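Local structure of metallophosphoesterase (Clostridium thermocellum, 4J6O) at residues N6-H11 and H143-D148; C23-K28 and K247-Y252; D65-G70 and D116-Q121. The protein probably removes 2',3'-phosphates from broken RNA ends as the manganese-dependent, calcineurin-like phosphatase component of the bacterial Pnkp-Hen1 RNA repair system. All coordinates share one frame; numbering follows the deposited sequence. Where two conformers were deposited one is given.

Contact 1: residues N6-H11 and H143-D148; sequences NKKDEH and HYVLDD
Lys7 and Val145 meet at the outer border of a mixed beta sheet, where the short, weakly bonded strand 6-7 runs parallel to strand 143-146 as its outermost member. The bridge of Asn6 with Val145, CA atoms 5.3 Å apart, fixes the register, and Lys7 N donates to Val145 O over 2.8 Å. Beyond this point residues 7-10 fold into a type I turn. An Asx turn overlaps its start: Asn6 OD1 accepts from Lys8 N in the carbonyl plane.

The turn itself stays joined to the end of strand 143-146 and the residues after it. Asp148 N donates to Lys8 O at 2.9 Å. Asp147 N gives a weak, bent bond to Glu10 O. Leu146 CA makes a CA-H...O contact with Lys7 O at 3.4 Å.

Apolar contacts sort by sheet face. On the face of Asn6 and Val145, the extended Lys8 side chain lies alongside Val145, pointing the same way, with Lys8 CE 3.8 Å from Val145 CG1. On the face bearing Lys7, that side chain lies alongside Tyr144, its CG 3.4 Å from ring atom CD1; a bend at chi2 (-78°) brings CE back near CE1. Leu146 CD2 touches the CB atoms of both Lys7 and Glu10.

The polar side chains gather at the far end. Asp147 OD2 is taken by Tyr238 OH, whereas OD1 serves His11, so both carboxylate oxygens are engaged and the group's rotation is limited. Nearby, Asp148 OD2 approaches His11 CE1, which would probably add to the negative field round the imidazole. His11 ND1 donates to the anti lone pair of Asp147 OD1 at 2.7 Å, the oxygen 1° out of the ring plane and the carboxylate turned 83° against it.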
loop_
_atom_site.group_PDB
_atom_site.type_symbol
_atom_site.label_atom_id
_atom_site.label_comp_id
_atom_site.label_asym_id
_atom_site.label_seq_id
_atom_site.Cartn_x
_atom_site.Cartn_y
_atom_site.Cartn_z
ATOM N N ASN A 6 7.372 12.576 9.406
ATOM C CA ASN A 6 6.525 13.505 10.125
ATOM C C ASN A 6 5.570 14.317 9.213
ATOM O O ASN A 6 5.983 15.198 8.479
ATOM C CB ASN A 6 7.423 14.415 10.959
ATOM C CG ASN A 6 6.653 15.219 11.952
ATOM O OD1 ASN A 6 5.511 15.581 11.695
ATOM N ND2 ASN A 6 7.261 15.510 13.097
ATOM N N LYS A 7 4.280 14.002 9.255
ATOM C CA LYS A 7 3.285 14.755 8.482
ATOM C C LYS A 7 2.180 15.158 9.429
ATOM O O LYS A 7 0.999 15.113 9.071
ATOM C CB LYS A 7 2.689 13.894 7.371
ATOM C CG LYS A 7 3.633 13.625 6.214
ATOM C CD LYS A 7 3.734 14.827 5.277
ATOM C CE LYS A 7 4.139 14.374 3.872
ATOM N NZ LYS A 7 4.324 15.546 2.980
ATOM N N LYS A 8 2.564 15.482 10.654
ATOM C CA LYS A 8 1.607 15.836 11.688
ATOM C C LYS A 8 0.750 17.055 11.340
ATOM O O LYS A 8 -0.352 17.221 11.886
ATOM C CB LYS A 8 2.311 16.000 13.017
ATOM C CG LYS A 8 2.815 14.688 13.586
ATOM C CD LYS A 8 3.484 14.963 14.929
ATOM C CE LYS A 8 4.059 13.714 15.540
ATOM N NZ LYS A 8 4.808 14.046 16.793
ATOM N N ASP A 9 1.213 17.879 10.400
ATOM C CA ASP A 9 0.440 19.040 9.959
ATOM C C ASP A 9 -0.631 18.694 8.912
ATOM O O ASP A 9 -1.396 19.570 8.463
ATOM C CB ASP A 9 1.367 20.140 9.440
ATOM C CG ASP A 9 2.456 19.613 8.516
ATOM O OD1 ASP A 9 2.545 18.389 8.255
ATOM O OD2 ASP A 9 3.250 20.454 8.058
ATOM N N GLU A 10 -0.691 17.427 8.541
ATOM C CA GLU A 10 -1.682 16.939 7.590
ATOM C C GLU A 10 -2.872 16.337 8.337
ATOM O O GLU A 10 -2.750 15.287 9.001
ATOM C CB GLU A 10 -1.050 15.919 6.646
ATOM C CG GLU A 10 -0.029 16.508 5.674
ATOM C CD GLU A 10 -0.677 17.252 4.498
ATOM O OE1 GLU A 10 -1.768 16.830 4.016
ATOM O OE2 GLU A 10 -0.085 18.268 4.063
ATOM N N HIS A 11 -4.033 16.985 8.221
ATOM C CA HIS A 11 -5.148 16.573 9.067
ATOM C C HIS A 11 -6.218 15.784 8.318
ATOM O O HIS A 11 -7.080 15.193 8.944
ATOM C CB HIS A 11 -5.733 17.789 9.807
ATOM C CG HIS A 11 -4.702 18.568 10.570
ATOM N ND1 HIS A 11 -4.150 18.113 11.748
ATOM C CD2 HIS A 11 -4.082 19.740 10.293
ATOM C CE1 HIS A 11 -3.258 18.990 12.182
ATOM N NE2 HIS A 11 -3.197 19.988 11.318
ATOM N N HIS A 143 6.792 5.146 6.571
ATOM C CA HIS A 143 5.461 5.323 7.164
ATOM C C HIS A 143 5.265 6.796 7.378
ATOM O O HIS A 143 6.184 7.574 7.257
ATOM C CB HIS A 143 5.349 4.593 8.502
ATOM C CG HIS A 143 6.247 5.144 9.591
ATOM N ND1 HIS A 143 7.630 5.012 9.573
ATOM C CD2 HIS A 143 5.942 5.800 10.740
ATOM C CE1 HIS A 143 8.124 5.535 10.686
ATOM N NE2 HIS A 143 7.135 6.043 11.400
ATOM N N TYR A 144 4.025 7.181 7.670
ATOM C CA TYR A 144 3.775 8.577 7.980
ATOM C C TYR A 144 3.061 8.663 9.306
ATOM O O TYR A 144 2.213 7.835 9.607
ATOM C CB TYR A 144 2.906 9.238 6.924
ATOM C CG TYR A 144 3.583 9.507 5.621
ATOM C CD1 TYR A 144 4.585 10.460 5.529
ATOM C CD2 TYR A 144 3.222 8.833 4.475
ATOM C CE1 TYR A 144 5.194 10.745 4.323
ATOM C CE2 TYR A 144 3.816 9.109 3.255
ATOM C CZ TYR A 144 4.806 10.095 3.184
ATOM O OH TYR A 144 5.451 10.395 1.997
ATOM N N VAL A 145 3.487 9.616 10.130
ATOM C CA VAL A 145 2.717 10.004 11.315
ATOM C C VAL A 145 1.958 11.261 10.932
ATOM O O VAL A 145 2.559 12.308 10.614
ATOM C CB VAL A 145 3.653 10.264 12.538
ATOM C CG1 VAL A 145 2.836 10.518 13.782
ATOM C CG2 VAL A 145 4.597 9.026 12.754
ATOM N N LEU A 146 0.633 11.190 11.010
ATOM C CA LEU A 146 -0.194 12.271 10.506
ATOM C C LEU A 146 -1.096 12.839 11.601
ATOM O O LEU A 146 -1.234 12.238 12.676
ATOM C CB LEU A 146 -1.105 11.703 9.418
ATOM C CG LEU A 146 -0.351 11.124 8.235
ATOM C CD1 LEU A 146 -0.899 9.730 7.904
ATOM C CD2 LEU A 146 -0.682 11.973 7.061
ATOM N N ASP A 147 -1.673 14.014 11.309
ATOM C CA ASP A 147 -2.773 14.584 12.100
ATOM C C ASP A 147 -2.452 14.626 13.584
ATOM O O ASP A 147 -3.088 13.940 14.405
ATOM C CB ASP A 147 -4.064 13.794 11.874
ATOM C CG ASP A 147 -5.260 14.499 12.487
ATOM O OD1 ASP A 147 -5.191 15.756 12.600
ATOM O OD2 ASP A 147 -6.219 13.803 12.873
ATOM N N ASP A 148 -1.433 15.424 13.897
ATOM C CA ASP A 148 -0.998 15.641 15.275
ATOM C C ASP A 148 -0.658 14.357 15.993
ATOM O O ASP A 148 -0.836 14.266 17.205
ATOM C CB ASP A 148 -2.065 16.417 16.079
ATOM C CG ASP A 148 -2.252 17.822 15.581
ATOM O OD1 ASP A 148 -1.253 18.433 15.181
ATOM O OD2 ASP A 148 -3.387 18.327 15.586
#

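Contact 2: residues C23-K28 and K247-Y252; sequences CYDELK and KALKTY
The first turn of helix 24-33, with Cys23 at the N-cap, faces the irregular segment 247-252, and the backbones come nearest at Glu26 and Ala248, whose CA atoms are 6.3 Å apart. A single oxygen of Glu26 takes both direct hydrogen bonds. This OE2 accepts Leu249 N on the anti lone pair, 2.9 Å away and nearly straight at 171°, and Tyr252 OH on the syn lone pair at 2.6 Å. The chain bends at chi2 (78°) toward 247-252; OE2 lies at the edge of the Tyr252 ring, in its plane, with the carboxylate 87° to the ring. Two donors on one oxygen would probably favour the ionised acid.

Tyr252 OH also receives a bond from a water that donates to Asp25 OD2, while Asp25 OD1 pairs with Lys72. Apolar contact flanks this network: the Leu249 and Asp25 side chains cross at about a right angle, Leu249 CD1 3.6 Å from Asp25 CB. Cys23 SG approaches the Tyr252 ring obliquely, 4.5 Å from its centroid, a sulfur-aromatic contact.

The segment leaves edge strand 242-247 of the five-stranded sheet and binds the start of helix 24-33, whose Tyr24 and Leu27 pack on helix 73-86; Tyr252 also touches Pro71, just before that helix.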
loop_
_atom_site.group_PDB
_atom_site.type_symbol
_atom_site.label_atom_id
_atom_site.label_comp_id
_atom_site.label_asym_id
_atom_site.label_seq_id
_atom_site.Cartn_x
_atom_site.Cartn_y
_atom_site.Cartn_z
ATOM N N CYS A 23 -4.873 -4.213 -9.436
ATOM C CA CYS A 23 -6.315 -4.251 -9.674
ATOM C C CYS A 23 -6.866 -2.834 -10.011
ATOM O O CYS A 23 -7.592 -2.247 -9.214
ATOM C CB CYS A 23 -7.015 -4.805 -8.477
ATOM S SG CYS A 23 -6.634 -6.614 -8.286
ATOM N N TYR A 24 -6.475 -2.326 -11.151
ATOM C CA TYR A 24 -6.917 -1.003 -11.562
ATOM C C TYR A 24 -8.445 -0.844 -11.599
ATOM O O TYR A 24 -8.957 0.209 -11.180
ATOM C CB TYR A 24 -6.336 -0.650 -12.936
ATOM C CG TYR A 24 -6.834 0.681 -13.440
ATOM C CD1 TYR A 24 -6.221 1.843 -13.027
ATOM C CD2 TYR A 24 -7.931 0.755 -14.248
ATOM C CE1 TYR A 24 -6.676 3.068 -13.470
ATOM C CE2 TYR A 24 -8.402 1.991 -14.690
ATOM C CZ TYR A 24 -7.762 3.133 -14.275
ATOM O OH TYR A 24 -8.213 4.375 -14.713
ATOM N N ASP A 25 -9.186 -1.839 -12.119
ATOM C CA ASP A 25 -10.624 -1.628 -12.331
ATOM C C ASP A 25 -11.275 -1.366 -10.979
ATOM O O ASP A 25 -12.146 -0.455 -10.839
ATOM C CB ASP A 25 -11.273 -2.836 -13.015
ATOM C CG ASP A 25 -10.829 -3.016 -14.449
ATOM O OD1 ASP A 25 -10.346 -2.042 -15.057
ATOM O OD2 ASP A 25 -11.002 -4.168 -14.972
ATOM N N GLU A 26 -10.827 -2.133 -9.986
ATOM C CA GLU A 26 -11.429 -2.063 -8.661
ATOM C C GLU A 26 -10.984 -0.777 -7.985
ATOM O O GLU A 26 -11.739 -0.181 -7.246
ATOM C CB GLU A 26 -11.005 -3.229 -7.769
ATOM C CG GLU A 26 -11.663 -4.591 -8.140
ATOM C CD GLU A 26 -11.042 -5.263 -9.333
ATOM O OE1 GLU A 26 -10.022 -4.809 -9.892
ATOM O OE2 GLU A 26 -11.601 -6.306 -9.745
ATOM N N LEU A 27 -9.737 -0.415 -8.203
ATOM C CA LEU A 27 -9.232 0.885 -7.697
ATOM C C LEU A 27 -10.055 2.060 -8.243
ATOM O O LEU A 27 -10.438 2.942 -7.484
ATOM C CB LEU A 27 -7.729 1.034 -8.018
ATOM C CG LEU A 27 -7.158 2.388 -7.588
ATOM C CD1 LEU A 27 -7.374 2.691 -6.096
ATOM C CD2 LEU A 27 -5.655 2.459 -7.974
ATOM N N LYS A 28 -10.320 2.047 -9.544
ATOM C CA LYS A 28 -11.096 3.118 -10.143
ATOM C C LYS A 28 -12.491 3.128 -9.547
ATOM O O LYS A 28 -12.993 4.205 -9.181
ATOM C CB LYS A 28 -11.131 2.939 -11.641
ATOM C CG LYS A 28 -12.023 3.944 -12.388
ATOM C CD LYS A 28 -12.031 3.668 -13.869
ATOM C CE LYS A 28 -12.692 4.833 -14.633
ATOM N NZ LYS A 28 -14.147 4.756 -14.439
ATOM N N LYS A 247 -16.026 -5.060 -4.267
ATOM C CA LYS A 247 -15.715 -6.474 -4.462
ATOM C C LYS A 247 -14.882 -6.664 -5.721
ATOM O O LYS A 247 -15.080 -6.004 -6.729
ATOM C CB LYS A 247 -17.031 -7.271 -4.615
ATOM C CG LYS A 247 -16.872 -8.759 -4.375
ATOM C CD LYS A 247 -16.599 -9.029 -2.900
ATOM C CE LYS A 247 -16.417 -10.508 -2.650
ATOM N NZ LYS A 247 -15.293 -10.979 -3.472
ATOM N N ALA A 248 -13.918 -7.588 -5.675
ATOM C CA ALA A 248 -13.185 -7.898 -6.888
ATOM C C ALA A 248 -14.112 -8.393 -7.976
ATOM O O ALA A 248 -15.004 -9.195 -7.689
ATOM C CB ALA A 248 -12.134 -9.013 -6.590
ATOM N N LEU A 249 -13.798 -8.045 -9.219
ATOM C CA LEU A 249 -14.617 -8.417 -10.370
ATOM C C LEU A 249 -14.427 -9.872 -10.760
ATOM O O LEU A 249 -15.324 -10.515 -11.307
ATOM C CB LEU A 249 -14.253 -7.516 -11.550
ATOM C CG LEU A 249 -14.560 -6.033 -11.386
ATOM C CD1 LEU A 249 -13.971 -5.242 -12.552
ATOM C CD2 LEU A 249 -16.054 -5.778 -11.274
ATOM N N LYS A 250 -13.237 -10.390 -10.455
ATOM C CA LYS A 250 -12.812 -11.763 -10.742
ATOM C C LYS A 250 -11.795 -12.162 -9.708
ATOM O O LYS A 250 -11.255 -11.320 -8.975
ATOM C CB LYS A 250 -12.076 -11.924 -12.103
ATOM C CG LYS A 250 -12.687 -11.240 -13.294
ATOM C CD LYS A 250 -11.804 -11.340 -14.547
ATOM C CE LYS A 250 -12.372 -10.443 -15.674
ATOM N NZ LYS A 250 -13.862 -10.570 -15.891
ATOM N N THR A 251 -11.493 -13.452 -9.681
ATOM C CA THR A 251 -10.344 -13.920 -8.908
ATOM C C THR A 251 -9.089 -13.851 -9.781
ATOM O O THR A 251 -8.913 -14.663 -10.674
ATOM C CB THR A 251 -10.511 -15.384 -8.440
ATOM O OG1 THR A 251 -11.519 -15.460 -7.424
ATOM C CG2 THR A 251 -9.214 -15.878 -7.871
ATOM N N TYR A 252 -8.192 -12.913 -9.511
ATOM C CA TYR A 252 -7.094 -12.695 -10.456
ATOM C C TYR A 252 -5.890 -13.552 -10.137
ATOM O O TYR A 252 -5.074 -13.825 -11.004
ATOM C CB TYR A 252 -6.639 -11.241 -10.426
ATOM C CG TYR A 252 -7.717 -10.235 -10.810
ATOM C CD1 TYR A 252 -8.093 -10.079 -12.127
ATOM C CD2 TYR A 252 -8.340 -9.461 -9.839
ATOM C CE1 TYR A 252 -9.068 -9.180 -12.481
ATOM C CE2 TYR A 252 -9.359 -8.551 -10.193
ATOM C CZ TYR A 252 -9.680 -8.420 -11.517
ATOM O OH TYR A 252 -10.680 -7.532 -11.895
HETATM O O HOH W 1 -11.701 -6.732 -14.153
#

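Contact 3: residues D65-G70 and D116-Q121; sequences DLVDRG and DRTLEQ. With MN (manganese (II) ion), chain J.
Asp68 and Thr118 make the shortest polar link between the loop 65-70 and helix 115-122. Thr118 OG1 donates to Asp68 OD1 at 2.5 Å, on the anti lone pair. With OG1 beside its own backbone N (chi1 -64°), the hydroxyl faces the loop and also lies 2.7 Å from Asp68 N. The other oxygen of Asp68, OD2, bonds to His96 ND1, so the carboxylate is held at both ends and its rotation restricted.

A second hydrogen bond lies one helical turn along: the extended Gln121 brings NE2 to Gly70 O at 2.9 Å, close to the planes of both the amide and the carbonyl, with 167° at the hydrogen. Gln121 OE1 accepts from Ile73 N, fixing the flip of the amide. Water supplies a third link, donating to Arg69 O and accepting from Arg117 NH1 in the guanidinium plane; Arg117 NE pairs with Asp116 OD2.

Van der Waals contact is modest. Val67 CB rests 3.7 Å from Thr118 OG1, and Arg117 CG lies against Arg69 O.

Asp65 OD2 binds manganese at 2.2 Å, with Asp19, His21 and a water among the other ligands. The sequence Asp65-Leu-Val-Asp-Arg-Gly70 matches the DxVDRG part of the signature of PPP-type calcineurin-like phosphatases, here hydrogen-bonded through Asp68 and Gly70 to helix 115-122.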
loop_
_atom_site.group_PDB
_atom_site.type_symbol
_atom_site.label_atom_id
_atom_site.label_comp_id
_atom_site.label_asym_id
_atom_site.label_seq_id
_atom_site.Cartn_x
_atom_site.Cartn_y
_atom_site.Cartn_z
ATOM N N ASP A 65 2.067 -1.914 -1.976
ATOM C CA ASP A 65 1.834 -3.183 -2.719
ATOM C C ASP A 65 0.924 -2.880 -3.913
ATOM O O ASP A 65 -0.148 -3.466 -4.104
ATOM C CB ASP A 65 1.274 -4.279 -1.830
ATOM C CG ASP A 65 2.397 -5.206 -1.277
ATOM O OD1 ASP A 65 3.562 -4.819 -1.436
ATOM O OD2 ASP A 65 2.118 -6.262 -0.692
ATOM N N LEU A 66 1.366 -1.895 -4.697
ATOM C CA LEU A 66 0.696 -1.477 -5.965
ATOM C C LEU A 66 0.915 -2.480 -7.079
ATOM O O LEU A 66 0.053 -2.631 -7.961
ATOM C CB LEU A 66 1.279 -0.109 -6.414
ATOM C CG LEU A 66 1.283 0.987 -5.377
ATOM C CD1 LEU A 66 1.908 2.230 -6.076
ATOM C CD2 LEU A 66 -0.124 1.293 -4.862
ATOM N N VAL A 67 2.061 -3.186 -7.023
ATOM C CA VAL A 67 2.471 -4.026 -8.130
ATOM C C VAL A 67 2.341 -5.503 -7.810
ATOM O O VAL A 67 2.011 -5.862 -6.694
ATOM C CB VAL A 67 3.943 -3.687 -8.518
ATOM C CG1 VAL A 67 4.093 -2.169 -8.822
ATOM C CG2 VAL A 67 4.893 -4.042 -7.378
ATOM N N ASP A 68 2.512 -6.339 -8.845
ATOM C CA ASP A 68 2.457 -7.811 -8.779
ATOM C C ASP A 68 1.054 -8.375 -8.827
ATOM O O ASP A 68 0.106 -7.729 -8.363
ATOM C CB ASP A 68 3.205 -8.339 -7.550
ATOM C CG ASP A 68 4.737 -8.134 -7.661
ATOM O OD1 ASP A 68 5.207 -7.552 -8.655
ATOM O OD2 ASP A 68 5.431 -8.526 -6.711
ATOM N N ARG A 69 0.926 -9.539 -9.473
ATOM C CA ARG A 69 -0.248 -10.423 -9.442
ATOM C C ARG A 69 -1.358 -10.030 -10.380
ATOM O O ARG A 69 -1.813 -10.832 -11.196
ATOM C CB ARG A 69 -0.854 -10.608 -8.060
ATOM C CG ARG A 69 0.090 -11.313 -7.069
ATOM C CD ARG A 69 -0.610 -11.566 -5.755
ATOM N NE ARG A 69 0.235 -12.332 -4.815
ATOM C CZ ARG A 69 0.760 -11.827 -3.706
ATOM N NH1 ARG A 69 0.592 -10.538 -3.390
ATOM N NH2 ARG A 69 1.501 -12.600 -2.900
ATOM N N GLY A 70 -1.812 -8.791 -10.247
ATOM C CA GLY A 70 -3.011 -8.390 -10.984
ATOM C C GLY A 70 -2.837 -7.993 -12.439
ATOM O O GLY A 70 -1.721 -7.930 -12.959
ATOM N N ASP A 116 6.389 -11.769 -11.891
ATOM C CA ASP A 116 6.415 -12.065 -13.315
ATOM C C ASP A 116 5.370 -11.206 -14.031
ATOM O O ASP A 116 5.633 -10.699 -15.117
ATOM C CB ASP A 116 6.161 -13.548 -13.598
ATOM C CG ASP A 116 4.731 -13.976 -13.237
ATOM O OD1 ASP A 116 4.305 -13.705 -12.101
ATOM O OD2 ASP A 116 4.049 -14.582 -14.095
ATOM N N ARG A 117 4.195 -11.040 -13.422
ATOM C CA ARG A 117 3.176 -10.266 -14.110
ATOM C C ARG A 117 3.606 -8.812 -14.226
ATOM O O ARG A 117 3.378 -8.193 -15.240
ATOM C CB ARG A 117 1.806 -10.285 -13.392
ATOM C CG ARG A 117 1.290 -11.654 -13.016
ATOM C CD ARG A 117 1.142 -12.513 -14.236
ATOM N NE ARG A 117 0.982 -13.931 -13.914
ATOM C CZ ARG A 117 -0.165 -14.503 -13.554
ATOM N NH1 ARG A 117 -1.281 -13.784 -13.439
ATOM N NH2 ARG A 117 -0.194 -15.805 -13.304
ATOM N N THR A 118 4.242 -8.267 -13.187
ATOM C CA THR A 118 4.643 -6.853 -13.213
ATOM C C THR A 118 5.649 -6.677 -14.355
ATOM O O THR A 118 5.592 -5.716 -15.133
ATOM C CB THR A 118 5.327 -6.422 -11.897
ATOM O OG1 THR A 118 4.384 -6.529 -10.819
ATOM C CG2 THR A 118 5.855 -4.947 -11.972
ATOM N N LEU A 119 6.567 -7.623 -14.454
ATOM C CA LEU A 119 7.661 -7.448 -15.396
ATOM C C LEU A 119 7.168 -7.525 -16.832
ATOM O O LEU A 119 7.593 -6.757 -17.699
ATOM C CB LEU A 119 8.737 -8.485 -15.140
ATOM C CG LEU A 119 9.471 -8.268 -13.811
ATOM C CD1 LEU A 119 10.429 -9.447 -13.539
ATOM C CD2 LEU A 119 10.186 -6.918 -13.787
ATOM N N GLU A 120 6.249 -8.447 -17.073
ATOM C CA GLU A 120 5.719 -8.610 -18.417
ATOM C C GLU A 120 4.803 -7.456 -18.817
ATOM O O GLU A 120 4.742 -7.079 -19.985
ATOM C CB GLU A 120 5.029 -9.953 -18.570
ATOM C CG GLU A 120 3.711 -10.074 -17.890
ATOM C CD GLU A 120 3.207 -11.508 -17.895
ATOM O OE1 GLU A 120 4.026 -12.438 -18.092
ATOM O OE2 GLU A 120 1.988 -11.710 -17.703
ATOM N N GLN A 121 4.149 -6.857 -17.833
ATOM C CA GLN A 121 3.361 -5.663 -18.090
ATOM C C GLN A 121 4.234 -4.409 -18.260
ATOM O O GLN A 121 3.949 -3.543 -19.090
ATOM C CB GLN A 121 2.282 -5.500 -17.013
ATOM C CG GLN A 121 1.239 -6.643 -17.093
ATOM C CD GLN A 121 0.225 -6.567 -15.956
ATOM O OE1 GLN A 121 -0.108 -5.484 -15.520
ATOM N NE2 GLN A 121 -0.208 -7.737 -15.433
HETATM MN MN MN J . 0.330 -7.456 -0.545
HETATM O O HOH W 2 -2.606 -11.277 -13.659
HETATM O O HOH W 3 -1.585 -8.692 -0.176
#

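Overall arrangement
Contacts 2 and 3 are neighbours, their centres 14 Å apart and nearest atoms about 4 Å, whereas contact 1 lies 30 Å from each, centre to centre, across the middle of the chain. Segments 6-11 and 143-148 close the edge of the six-stranded sheet; strands 14-17, 59-62 and 242-247 of the five-stranded sheet lead toward the other two contacts. Along the chain the order is 6-11, 23-28, 65-70, 116-121, 143-148, 247-252: contact 3 is enclosed by both others, and contacts 1 and 2 interleave. Contact 3 includes a manganese ligand, contact 2 ties the late segment 247-252 to helix 24-33 nearby, and contact 1 is peripheral packing.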